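Side-chain contacts in GCN5-related N-acetyltransferase (Kribbella flavida, PDB 4H89), which probably transfers an acyl group, most likely acetyl from acetyl-coenzyme A, to an acceptor substrate: residues A17-I22 with E45-L50; E154-P159 with V164-M169. All coordinates share one frame; numbering follows the deposited sequence.

Interaction 1. Residues A17-I22 with E45-L50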
ATOM      1  N   ALA A  17      -5.042 -25.064  11.104  1.00 19.14           N
ATOM      2  CA  ALA A  17      -5.737 -26.073  10.344  1.00 22.97           C
ATOM      3  C   ALA A  17      -6.794 -25.559   9.387  1.00 20.22           C
ATOM      4  O   ALA A  17      -7.223 -26.332   8.513  1.00 20.36           O
ATOM      5  CB  ALA A  17      -6.343 -27.095  11.295  1.00 27.76           C
ATOM      6  N   ASP A  18      -7.242 -24.290   9.517  1.00 17.69           N
ATOM      7  CA  ASP A  18      -8.207 -23.720   8.560  1.00 16.53           C
ATOM      8  C   ASP A  18      -7.570 -23.327   7.234  1.00 16.27           C
ATOM      9  O   ASP A  18      -8.279 -23.100   6.266  1.00 17.69           O
ATOM     10  CB  ASP A  18      -8.839 -22.480   9.193  1.00 16.84           C
ATOM     11  CG  ASP A  18      -9.669 -22.782  10.404  1.00 18.12           C
ATOM     12  OD1 ASP A  18     -10.342 -23.805  10.458  1.00 21.94           O
ATOM     13  OD2 ASP A  18      -9.711 -21.888  11.298  1.00 18.90           O
ATOM     14  N   TRP A  19      -6.238 -23.196   7.182  1.00 15.65           N
ATOM     15  CA  TRP A  19      -5.597 -22.649   5.969  1.00 17.10           C
ATOM     16  C   TRP A  19      -5.935 -23.433   4.685  1.00 15.04           C
ATOM     17  O   TRP A  19      -6.214 -22.812   3.661  1.00 15.05           O
ATOM     18  CB  TRP A  19      -4.078 -22.442   6.150  1.00 17.55           C
ATOM     19  CG  TRP A  19      -3.397 -22.101   4.883  1.00 15.97           C
ATOM     20  CD1 TRP A  19      -2.556 -22.909   4.160  1.00 18.00           C
ATOM     21  CD2 TRP A  19      -3.612 -20.930   4.063  1.00 16.07           C
ATOM     22  NE1 TRP A  19      -2.210 -22.290   3.004  1.00 19.00           N
ATOM     23  CE2 TRP A  19      -2.819 -21.064   2.932  1.00 18.32           C
ATOM     24  CE3 TRP A  19      -4.352 -19.762   4.225  1.00 15.25           C
ATOM     25  CZ2 TRP A  19      -2.787 -20.114   1.940  1.00 18.68           C
ATOM     26  CZ3 TRP A  19      -4.327 -18.798   3.237  1.00 16.25           C
ATOM     27  CH2 TRP A  19      -3.537 -18.993   2.098  1.00 17.66           C
ATOM     28  N   PRO A  20      -5.929 -24.773   4.711  1.00 15.03           N
ATOM     29  CA  PRO A  20      -6.296 -25.482   3.490  1.00 16.44           C
ATOM     30  C   PRO A  20      -7.649 -25.183   2.935  1.00 16.91           C
ATOM     31  O   PRO A  20      -7.827 -25.273   1.740  1.00 18.21           O
ATOM     32  CB  PRO A  20      -6.142 -26.970   3.886  1.00 18.95           C
ATOM     33  CG  PRO A  20      -5.125 -26.942   4.968  1.00 18.58           C
ATOM     34  CD  PRO A  20      -5.460 -25.710   5.741  1.00 17.06           C
ATOM     35  N   ALA A  21      -8.603 -24.780   3.776  1.00 15.52           N
ATOM     36  CA  ALA A  21      -9.924 -24.390   3.310  1.00 16.82           C
ATOM     37  C   ALA A  21      -9.938 -22.984   2.767  1.00 15.19           C
ATOM     38  O   ALA A  21     -10.750 -22.646   1.908  1.00 16.64           O
ATOM     39  CB  ALA A  21     -10.914 -24.512   4.457  1.00 19.25           C
ATOM     40  N   ILE A  22      -9.031 -22.127   3.230  1.00 14.74           N
ATOM     41  CA  ILE A  22      -8.938 -20.730   2.777  1.00 14.81           C
ATOM     42  C   ILE A  22      -8.211 -20.583   1.450  1.00 13.48           C
ATOM     43  O   ILE A  22      -8.583 -19.775   0.593  1.00 15.81           O
ATOM     44  CB  ILE A  22      -8.236 -19.864   3.865  1.00 14.03           C
ATOM     45  CG1 ILE A  22      -9.033 -19.925   5.165  1.00 15.03           C
ATOM     46  CG2 ILE A  22      -8.064 -18.413   3.373  1.00 16.78           C
ATOM     47  CD1 ILE A  22      -8.275 -19.385   6.346  1.00 15.36           C
ATOM     48  N   GLU A  45       2.541 -21.410   0.182  1.00 14.81           N
ATOM     49  CA  GLU A  45       3.165 -20.956   1.422  1.00 15.11           C
ATOM     50  C   GLU A  45       3.389 -19.448   1.448  1.00 13.90           C
ATOM     51  O   GLU A  45       3.216 -18.805   2.506  1.00 16.01           O
ATOM     52  CB  GLU A  45       4.453 -21.707   1.679  1.00 14.96           C
ATOM     53  CG  GLU A  45       4.301 -23.212   1.887  1.00 17.04           C
ATOM     54  CD  GLU A  45       4.227 -24.036   0.606  1.00 19.71           C
ATOM     55  OE1 GLU A  45       4.256 -23.523  -0.520  1.00 17.52           O
ATOM     56  OE2 GLU A  45       4.118 -25.246   0.730  1.00 30.12           O
ATOM     57  N   GLN A  46       3.644 -18.817   0.309  1.00 13.65           N
ATOM     58  CA  GLN A  46       3.683 -17.369   0.231  1.00 15.64           C
ATOM     59  C   GLN A  46       2.282 -16.794   0.499  1.00 13.79           C
ATOM     60  O   GLN A  46       2.167 -15.789   1.209  1.00 17.91           O
ATOM     61  CB  GLN A  46       4.183 -16.887  -1.106  1.00 16.32           C
ATOM     62  CG  GLN A  46       5.700 -17.059  -1.347  1.00 15.86           C
ATOM     63  CD  GLN A  46       6.064 -16.611  -2.730  1.00 16.45           C
ATOM     64  OE1 GLN A  46       5.545 -17.130  -3.713  1.00 16.67           O
ATOM     65  NE2 GLN A  46       6.899 -15.622  -2.822  1.00 21.46           N
ATOM     66  N   ALA A  47       1.248 -17.375  -0.091  1.00 15.36           N
ATOM     67  CA  ALA A  47      -0.094 -16.936   0.175  1.00 14.89           C
ATOM     68  C   ALA A  47      -0.432 -17.088   1.664  1.00 14.75           C
ATOM     69  O   ALA A  47      -1.025 -16.178   2.260  1.00 15.71           O
ATOM     70  CB  ALA A  47      -1.080 -17.640  -0.741  1.00 16.57           C
ATOM     71  N   ARG A  48      -0.026 -18.190   2.283  0.60 14.84           N
ATOM     72  CA  ARG A  48      -0.296 -18.412   3.668  0.60 16.06           C
ATOM     73  C   ARG A  48       0.381 -17.337   4.541  0.60 14.16           C
ATOM     74  O   ARG A  48      -0.217 -16.808   5.494  0.60 16.57           O
ATOM     75  CB  ARG A  48       0.200 -19.778   4.064  0.60 14.84           C
ATOM     76  CG  ARG A  48      -0.159 -20.156   5.481  0.60 16.17           C
ATOM     77  CD  ARG A  48       0.411 -21.499   5.886  0.60 15.72           C
ATOM     78  NE  ARG A  48       1.873 -21.540   5.692  0.60 14.16           N
ATOM     79  CZ  ARG A  48       2.579 -22.654   5.638  0.60 14.63           C
ATOM     80  NH1 ARG A  48       2.002 -23.841   5.815  0.60 17.67           N
ATOM     81  NH2 ARG A  48       3.863 -22.560   5.378  0.60 14.10           N
ATOM     82  N   SER A  49       1.640 -17.021   4.229  1.00 16.39           N
ATOM     83  CA  SER A  49       2.356 -15.976   4.969  1.00 19.47           C
ATOM     84  C   SER A  49       1.677 -14.614   4.860  1.00 19.28           C
ATOM     85  O   SER A  49       1.675 -13.837   5.841  1.00 26.81           O
ATOM     86  CB  SER A  49       3.789 -15.880   4.487  1.00 22.22           C
ATOM     87  OG  SER A  49       4.501 -16.987   5.036  1.00 26.71           O
ATOM     88  N   LEU A  50       1.119 -14.304   3.691  0.50 20.25           N
ATOM     89  CA  LEU A  50       0.464 -13.028   3.500  0.50 21.37           C
ATOM     90  C   LEU A  50      -0.854 -12.987   4.256  0.50 19.27           C
ATOM     91  O   LEU A  50      -1.244 -11.929   4.739  0.50 26.99           O
ATOM     92  CB  LEU A  50       0.224 -12.767   2.026  0.50 28.49           C
ATOM     93  CG  LEU A  50       1.460 -12.373   1.208  0.50 27.12           C
ATOM     94  CD1 LEU A  50       1.002 -11.944  -0.175  0.50 35.34           C
ATOM     95  CD2 LEU A  50       2.292 -11.247   1.846  0.50 27.69           C
TER
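Ala47 meets Trp19 at the far end of the indole: its CB lies 4.0 Å from Trp19 CH2, at the outer end of the six-membered ring, and the carbonyl carbon of Ala47 approaches that ring obliquely. The peptide leading into Arg48 then continues along the benzo ring, with Arg48 N 3.4 Å from Trp19 CZ2. Here two helices of the GNAT fold, 19-32 and 44-51, come together early in the chain, ahead of strand 61-66, and Trp19 reaches from the first turn of one to the backbone of the other. Its CG stands anti to the backbone N (chi1 171°), which sends the indole outward to helix 44-51. Met52 and Trp51 also touch this indole. At Arg48 the aliphatic chain takes over, and its CB sits over one face, 3.5 Å from Trp19 CE2. Arg48 CG follows at 3.6 Å from the centroid of the five-membered ring of Trp19. It is only 2° off the ring normal, a CH-pi contact with CG almost directly above the ring centre. Replacing Trp19 with an alanine would probably open a gap against Ala47 and leave the Arg48 methylenes without the ring face they lie on. In the conformer described, one of two for Arg48, the chain bends about its CG-CD bond.

Interaction 2. Residues E154-P159 with V164-M169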
ATOM      1  N   GLU A 154      -8.621   4.411 -13.676  1.00 12.43           N
ATOM      2  CA  GLU A 154      -7.982   3.454 -14.577  1.00 13.51           C
ATOM      3  C   GLU A 154      -6.811   2.716 -13.934  1.00 12.21           C
ATOM      4  O   GLU A 154      -5.873   2.316 -14.609  1.00 13.29           O
ATOM      5  CB  GLU A 154      -7.575   4.164 -15.884  1.00 13.89           C
ATOM      6  CG  GLU A 154      -8.758   4.589 -16.732  1.00 15.12           C
ATOM      7  CD  GLU A 154      -8.381   5.010 -18.120  1.00 26.15           C
ATOM      8  OE1 GLU A 154      -9.215   4.833 -19.007  1.00 38.55           O
ATOM      9  OE2 GLU A 154      -7.353   5.606 -18.317  1.00 26.34           O
ATOM     10  N   ALA A 155      -6.940   2.422 -12.663  1.00 12.49           N
ATOM     11  CA  ALA A 155      -5.839   1.810 -11.918  1.00 11.97           C
ATOM     12  C   ALA A 155      -5.882   0.285 -11.858  1.00 13.22           C
ATOM     13  O   ALA A 155      -5.003  -0.353 -11.290  1.00 13.51           O
ATOM     14  CB  ALA A 155      -5.743   2.387 -10.518  1.00 13.83           C
ATOM     15  N   PHE A 156      -6.919  -0.317 -12.449  1.00 13.22           N
ATOM     16  CA  PHE A 156      -7.088  -1.769 -12.359  1.00 13.78           C
ATOM     17  C   PHE A 156      -7.643  -2.253 -13.678  1.00 13.36           C
ATOM     18  O   PHE A 156      -8.640  -1.719 -14.150  1.00 13.78           O
ATOM     19  CB  PHE A 156      -8.090  -2.092 -11.222  1.00 14.02           C
ATOM     20  CG  PHE A 156      -8.282  -3.571 -10.948  1.00 12.74           C
ATOM     21  CD1 PHE A 156      -9.231  -4.302 -11.652  1.00 13.93           C
ATOM     22  CD2 PHE A 156      -7.545  -4.225  -9.986  1.00 13.97           C
ATOM     23  CE1 PHE A 156      -9.406  -5.638 -11.364  1.00 15.24           C
ATOM     24  CE2 PHE A 156      -7.734  -5.548  -9.690  1.00 15.47           C
ATOM     25  CZ  PHE A 156      -8.662  -6.257 -10.381  1.00 16.46           C
ATOM     26  N   HIS A 157      -7.003  -3.240 -14.312  1.00 12.79           N
ATOM     27  CA  HIS A 157      -7.520  -3.825 -15.575  1.00 12.88           C
ATOM     28  C   HIS A 157      -8.492  -4.960 -15.267  1.00 13.32           C
ATOM     29  O   HIS A 157      -8.122  -5.997 -14.747  1.00 14.72           O
ATOM     30  CB  HIS A 157      -6.394  -4.325 -16.472  1.00 14.07           C
ATOM     31  CG  HIS A 157      -6.918  -4.708 -17.815  1.00 15.77           C
ATOM     32  ND1 HIS A 157      -7.278  -5.987 -18.145  1.00 15.78           N
ATOM     33  CD2 HIS A 157      -7.256  -3.941 -18.866  1.00 17.15           C
ATOM     34  CE1 HIS A 157      -7.831  -5.996 -19.346  1.00 16.69           C
ATOM     35  NE2 HIS A 157      -7.807  -4.768 -19.822  1.00 17.76           N
ATOM     36  N   HIS A 158      -9.770  -4.723 -15.517  1.00 13.23           N
ATOM     37  CA  HIS A 158     -10.819  -5.667 -15.273  1.00 14.40           C
ATOM     38  C   HIS A 158     -11.029  -6.484 -16.553  1.00 15.36           C
ATOM     39  O   HIS A 158     -11.030  -5.910 -17.639  1.00 15.47           O
ATOM     40  CB  HIS A 158     -12.080  -4.888 -14.893  1.00 13.81           C
ATOM     41  CG  HIS A 158     -13.224  -5.736 -14.449  1.00 13.78           C
ATOM     42  ND1 HIS A 158     -13.997  -6.474 -15.314  1.00 14.32           N
ATOM     43  CD2 HIS A 158     -13.720  -5.969 -13.208  1.00 15.47           C
ATOM     44  CE1 HIS A 158     -14.905  -7.138 -14.622  1.00 15.99           C
ATOM     45  NE2 HIS A 158     -14.768  -6.846 -13.334  1.00 16.25           N
ATOM     46  N   PRO A 159     -11.243  -7.785 -16.421  1.00 15.66           N
ATOM     47  CA  PRO A 159     -11.352  -8.615 -17.630  1.00 17.38           C
ATOM     48  C   PRO A 159     -12.542  -8.340 -18.561  1.00 17.88           C
ATOM     49  O   PRO A 159     -12.495  -8.717 -19.755  1.00 20.85           O
ATOM     50  CB  PRO A 159     -11.414 -10.046 -17.070  1.00 20.69           C
ATOM     51  CG  PRO A 159     -11.177  -9.981 -15.629  1.00 25.63           C
ATOM     52  CD  PRO A 159     -11.307  -8.582 -15.186  1.00 17.52           C
ATOM     53  N   VAL A 164     -10.431   0.359 -14.962  1.00 12.65           N
ATOM     54  CA  VAL A 164     -11.401   0.941 -14.038  1.00 13.17           C
ATOM     55  C   VAL A 164     -10.689   1.477 -12.787  1.00 12.90           C
ATOM     56  O   VAL A 164      -9.496   1.218 -12.520  1.00 13.27           O
ATOM     57  CB  VAL A 164     -12.498  -0.075 -13.650  1.00 13.38           C
ATOM     58  CG1 VAL A 164     -13.210  -0.557 -14.900  1.00 15.00           C
ATOM     59  CG2 VAL A 164     -11.964  -1.244 -12.850  1.00 15.41           C
ATOM     60  N   GLY A 165     -11.425   2.267 -12.013  1.00 12.18           N
ATOM     61  CA  GLY A 165     -10.837   2.920 -10.841  1.00 12.18           C
ATOM     62  C   GLY A 165     -10.659   2.024  -9.638  1.00 13.52           C
ATOM     63  O   GLY A 165     -11.326   1.023  -9.466  1.00 13.11           O
ATOM     64  N   LEU A 166      -9.735   2.475  -8.769  1.00 12.90           N
ATOM     65  CA  LEU A 166      -9.558   1.912  -7.451  1.00 13.48           C
ATOM     66  C   LEU A 166      -9.920   2.972  -6.392  1.00 13.37           C
ATOM     67  O   LEU A 166      -9.243   3.992  -6.307  1.00 14.45           O
ATOM     68  CB  LEU A 166      -8.114   1.434  -7.260  1.00 13.13           C
ATOM     69  CG  LEU A 166      -7.674   0.186  -8.038  1.00 13.59           C
ATOM     70  CD1 LEU A 166      -6.199  -0.069  -7.759  1.00 15.79           C
ATOM     71  CD2 LEU A 166      -8.535  -1.037  -7.666  1.00 14.97           C
ATOM     72  N   HIS A 167     -10.972   2.725  -5.614  1.00 12.30           N
ATOM     73  CA  HIS A 167     -11.357   3.619  -4.554  1.00 12.96           C
ATOM     74  C   HIS A 167     -10.391   3.440  -3.387  1.00 13.96           C
ATOM     75  O   HIS A 167      -9.995   2.305  -3.076  1.00 15.40           O
ATOM     76  CB  HIS A 167     -12.718   3.261  -4.003  1.00 13.97           C
ATOM     77  CG  HIS A 167     -13.866   3.372  -4.926  1.00 14.21           C
ATOM     78  ND1 HIS A 167     -14.157   4.433  -5.738  1.00 15.98           N
ATOM     79  CD2 HIS A 167     -14.875   2.488  -5.064  1.00 15.41           C
ATOM     80  CE1 HIS A 167     -15.309   4.180  -6.349  1.00 16.77           C
ATOM     81  NE2 HIS A 167     -15.751   3.003  -5.955  1.00 17.55           N
ATOM     82  N   VAL A 168     -10.135   4.537  -2.679  1.00 12.66           N
ATOM     83  CA  VAL A 168      -9.589   4.477  -1.336  1.00 13.21           C
ATOM     84  C   VAL A 168     -10.772   4.737  -0.417  1.00 13.08           C
ATOM     85  O   VAL A 168     -11.482   5.705  -0.625  1.00 14.72           O
ATOM     86  CB  VAL A 168      -8.521   5.576  -1.145  1.00 15.38           C
ATOM     87  CG1 VAL A 168      -7.992   5.545   0.298  1.00 15.84           C
ATOM     88  CG2 VAL A 168      -7.405   5.355  -2.172  1.00 19.42           C
HETATM   89  N   MSE A 169     -11.012   3.864   0.551  1.00 12.91           N
HETATM   90  CA  MSE A 169     -12.155   3.968   1.430  1.00 13.59           C
HETATM   91  C   MSE A 169     -11.686   4.076   2.876  1.00 13.98           C
HETATM   92  O   MSE A 169     -10.623   3.582   3.238  1.00 14.65           O
HETATM   93  CB  MSE A 169     -13.104   2.815   1.306  1.00 13.12           C
HETATM   94  CG  MSE A 169     -13.588   2.663  -0.139  1.00 15.20           C
HETATM   95 SE   MSE A 169     -15.063   1.437  -0.426  0.90 17.31          SE
HETATM   96  CE  MSE A 169     -16.582   2.396   0.296  1.00 17.93           C
TER
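Phe156 and Leu166 cross at about a right angle, with Leu166 CD2 3.7 Å from Phe156 CB and approaching the ring obliquely. The other branch of the leucine, CD1, meets the methyl of Ala155 at 3.7 Å, so the two methyls of one side chain serve consecutive residues. With CG anti to the backbone N (chi1 -176°), the phenyl ring swings away from strand 164-172; Val164 CG2 lies 4.3 Å from its CD1 and also approaches His158 CB. Val131 of the adjacent strand packs on Phe156, Val164 and Leu166 alike, while Pro85 of the second subunit touches Phe156, and Val89 of that subunit touches Ala155.

Backbone bonds run alongside these contacts. Val164 N gives Phe156 O a nearly straight bond of 2.9 Å (171°). Val164 O returns the pairing by accepting from Phe156 N at 3.0 Å, and a second, weak bond reaches it from Ala155 N at 2.8 Å, bent to 118°. Phe156 and Val164 form the antiparallel hydrogen-bonded pair, and Ala155, also facing Val164, makes it a classic beta bulge, placed where the chain turns a corner out of strand 147-155, outermost in this chain's sheet.

Overall arrangement
Both contacts are mostly buried, yet they join different kinds of element. Interaction 1 brings together two helices, 19-32 and 44-51, purely through side-chain and backbone packing, with an indole as the common surface and an exposed arginine at its margin. Interaction 2 belongs to the sheet: backbone hydrogen bonds set the register, and aliphatic side chains and a phenyl ring pack round them. Their surroundings differ as well. Segments 17-22 and 45-50 meet no other chain of the assembly, whereas 154-159 and 164-169 lie against the second subunit. The two do not touch; their centres are about 26 Å apart and their nearest atoms about 14 Å.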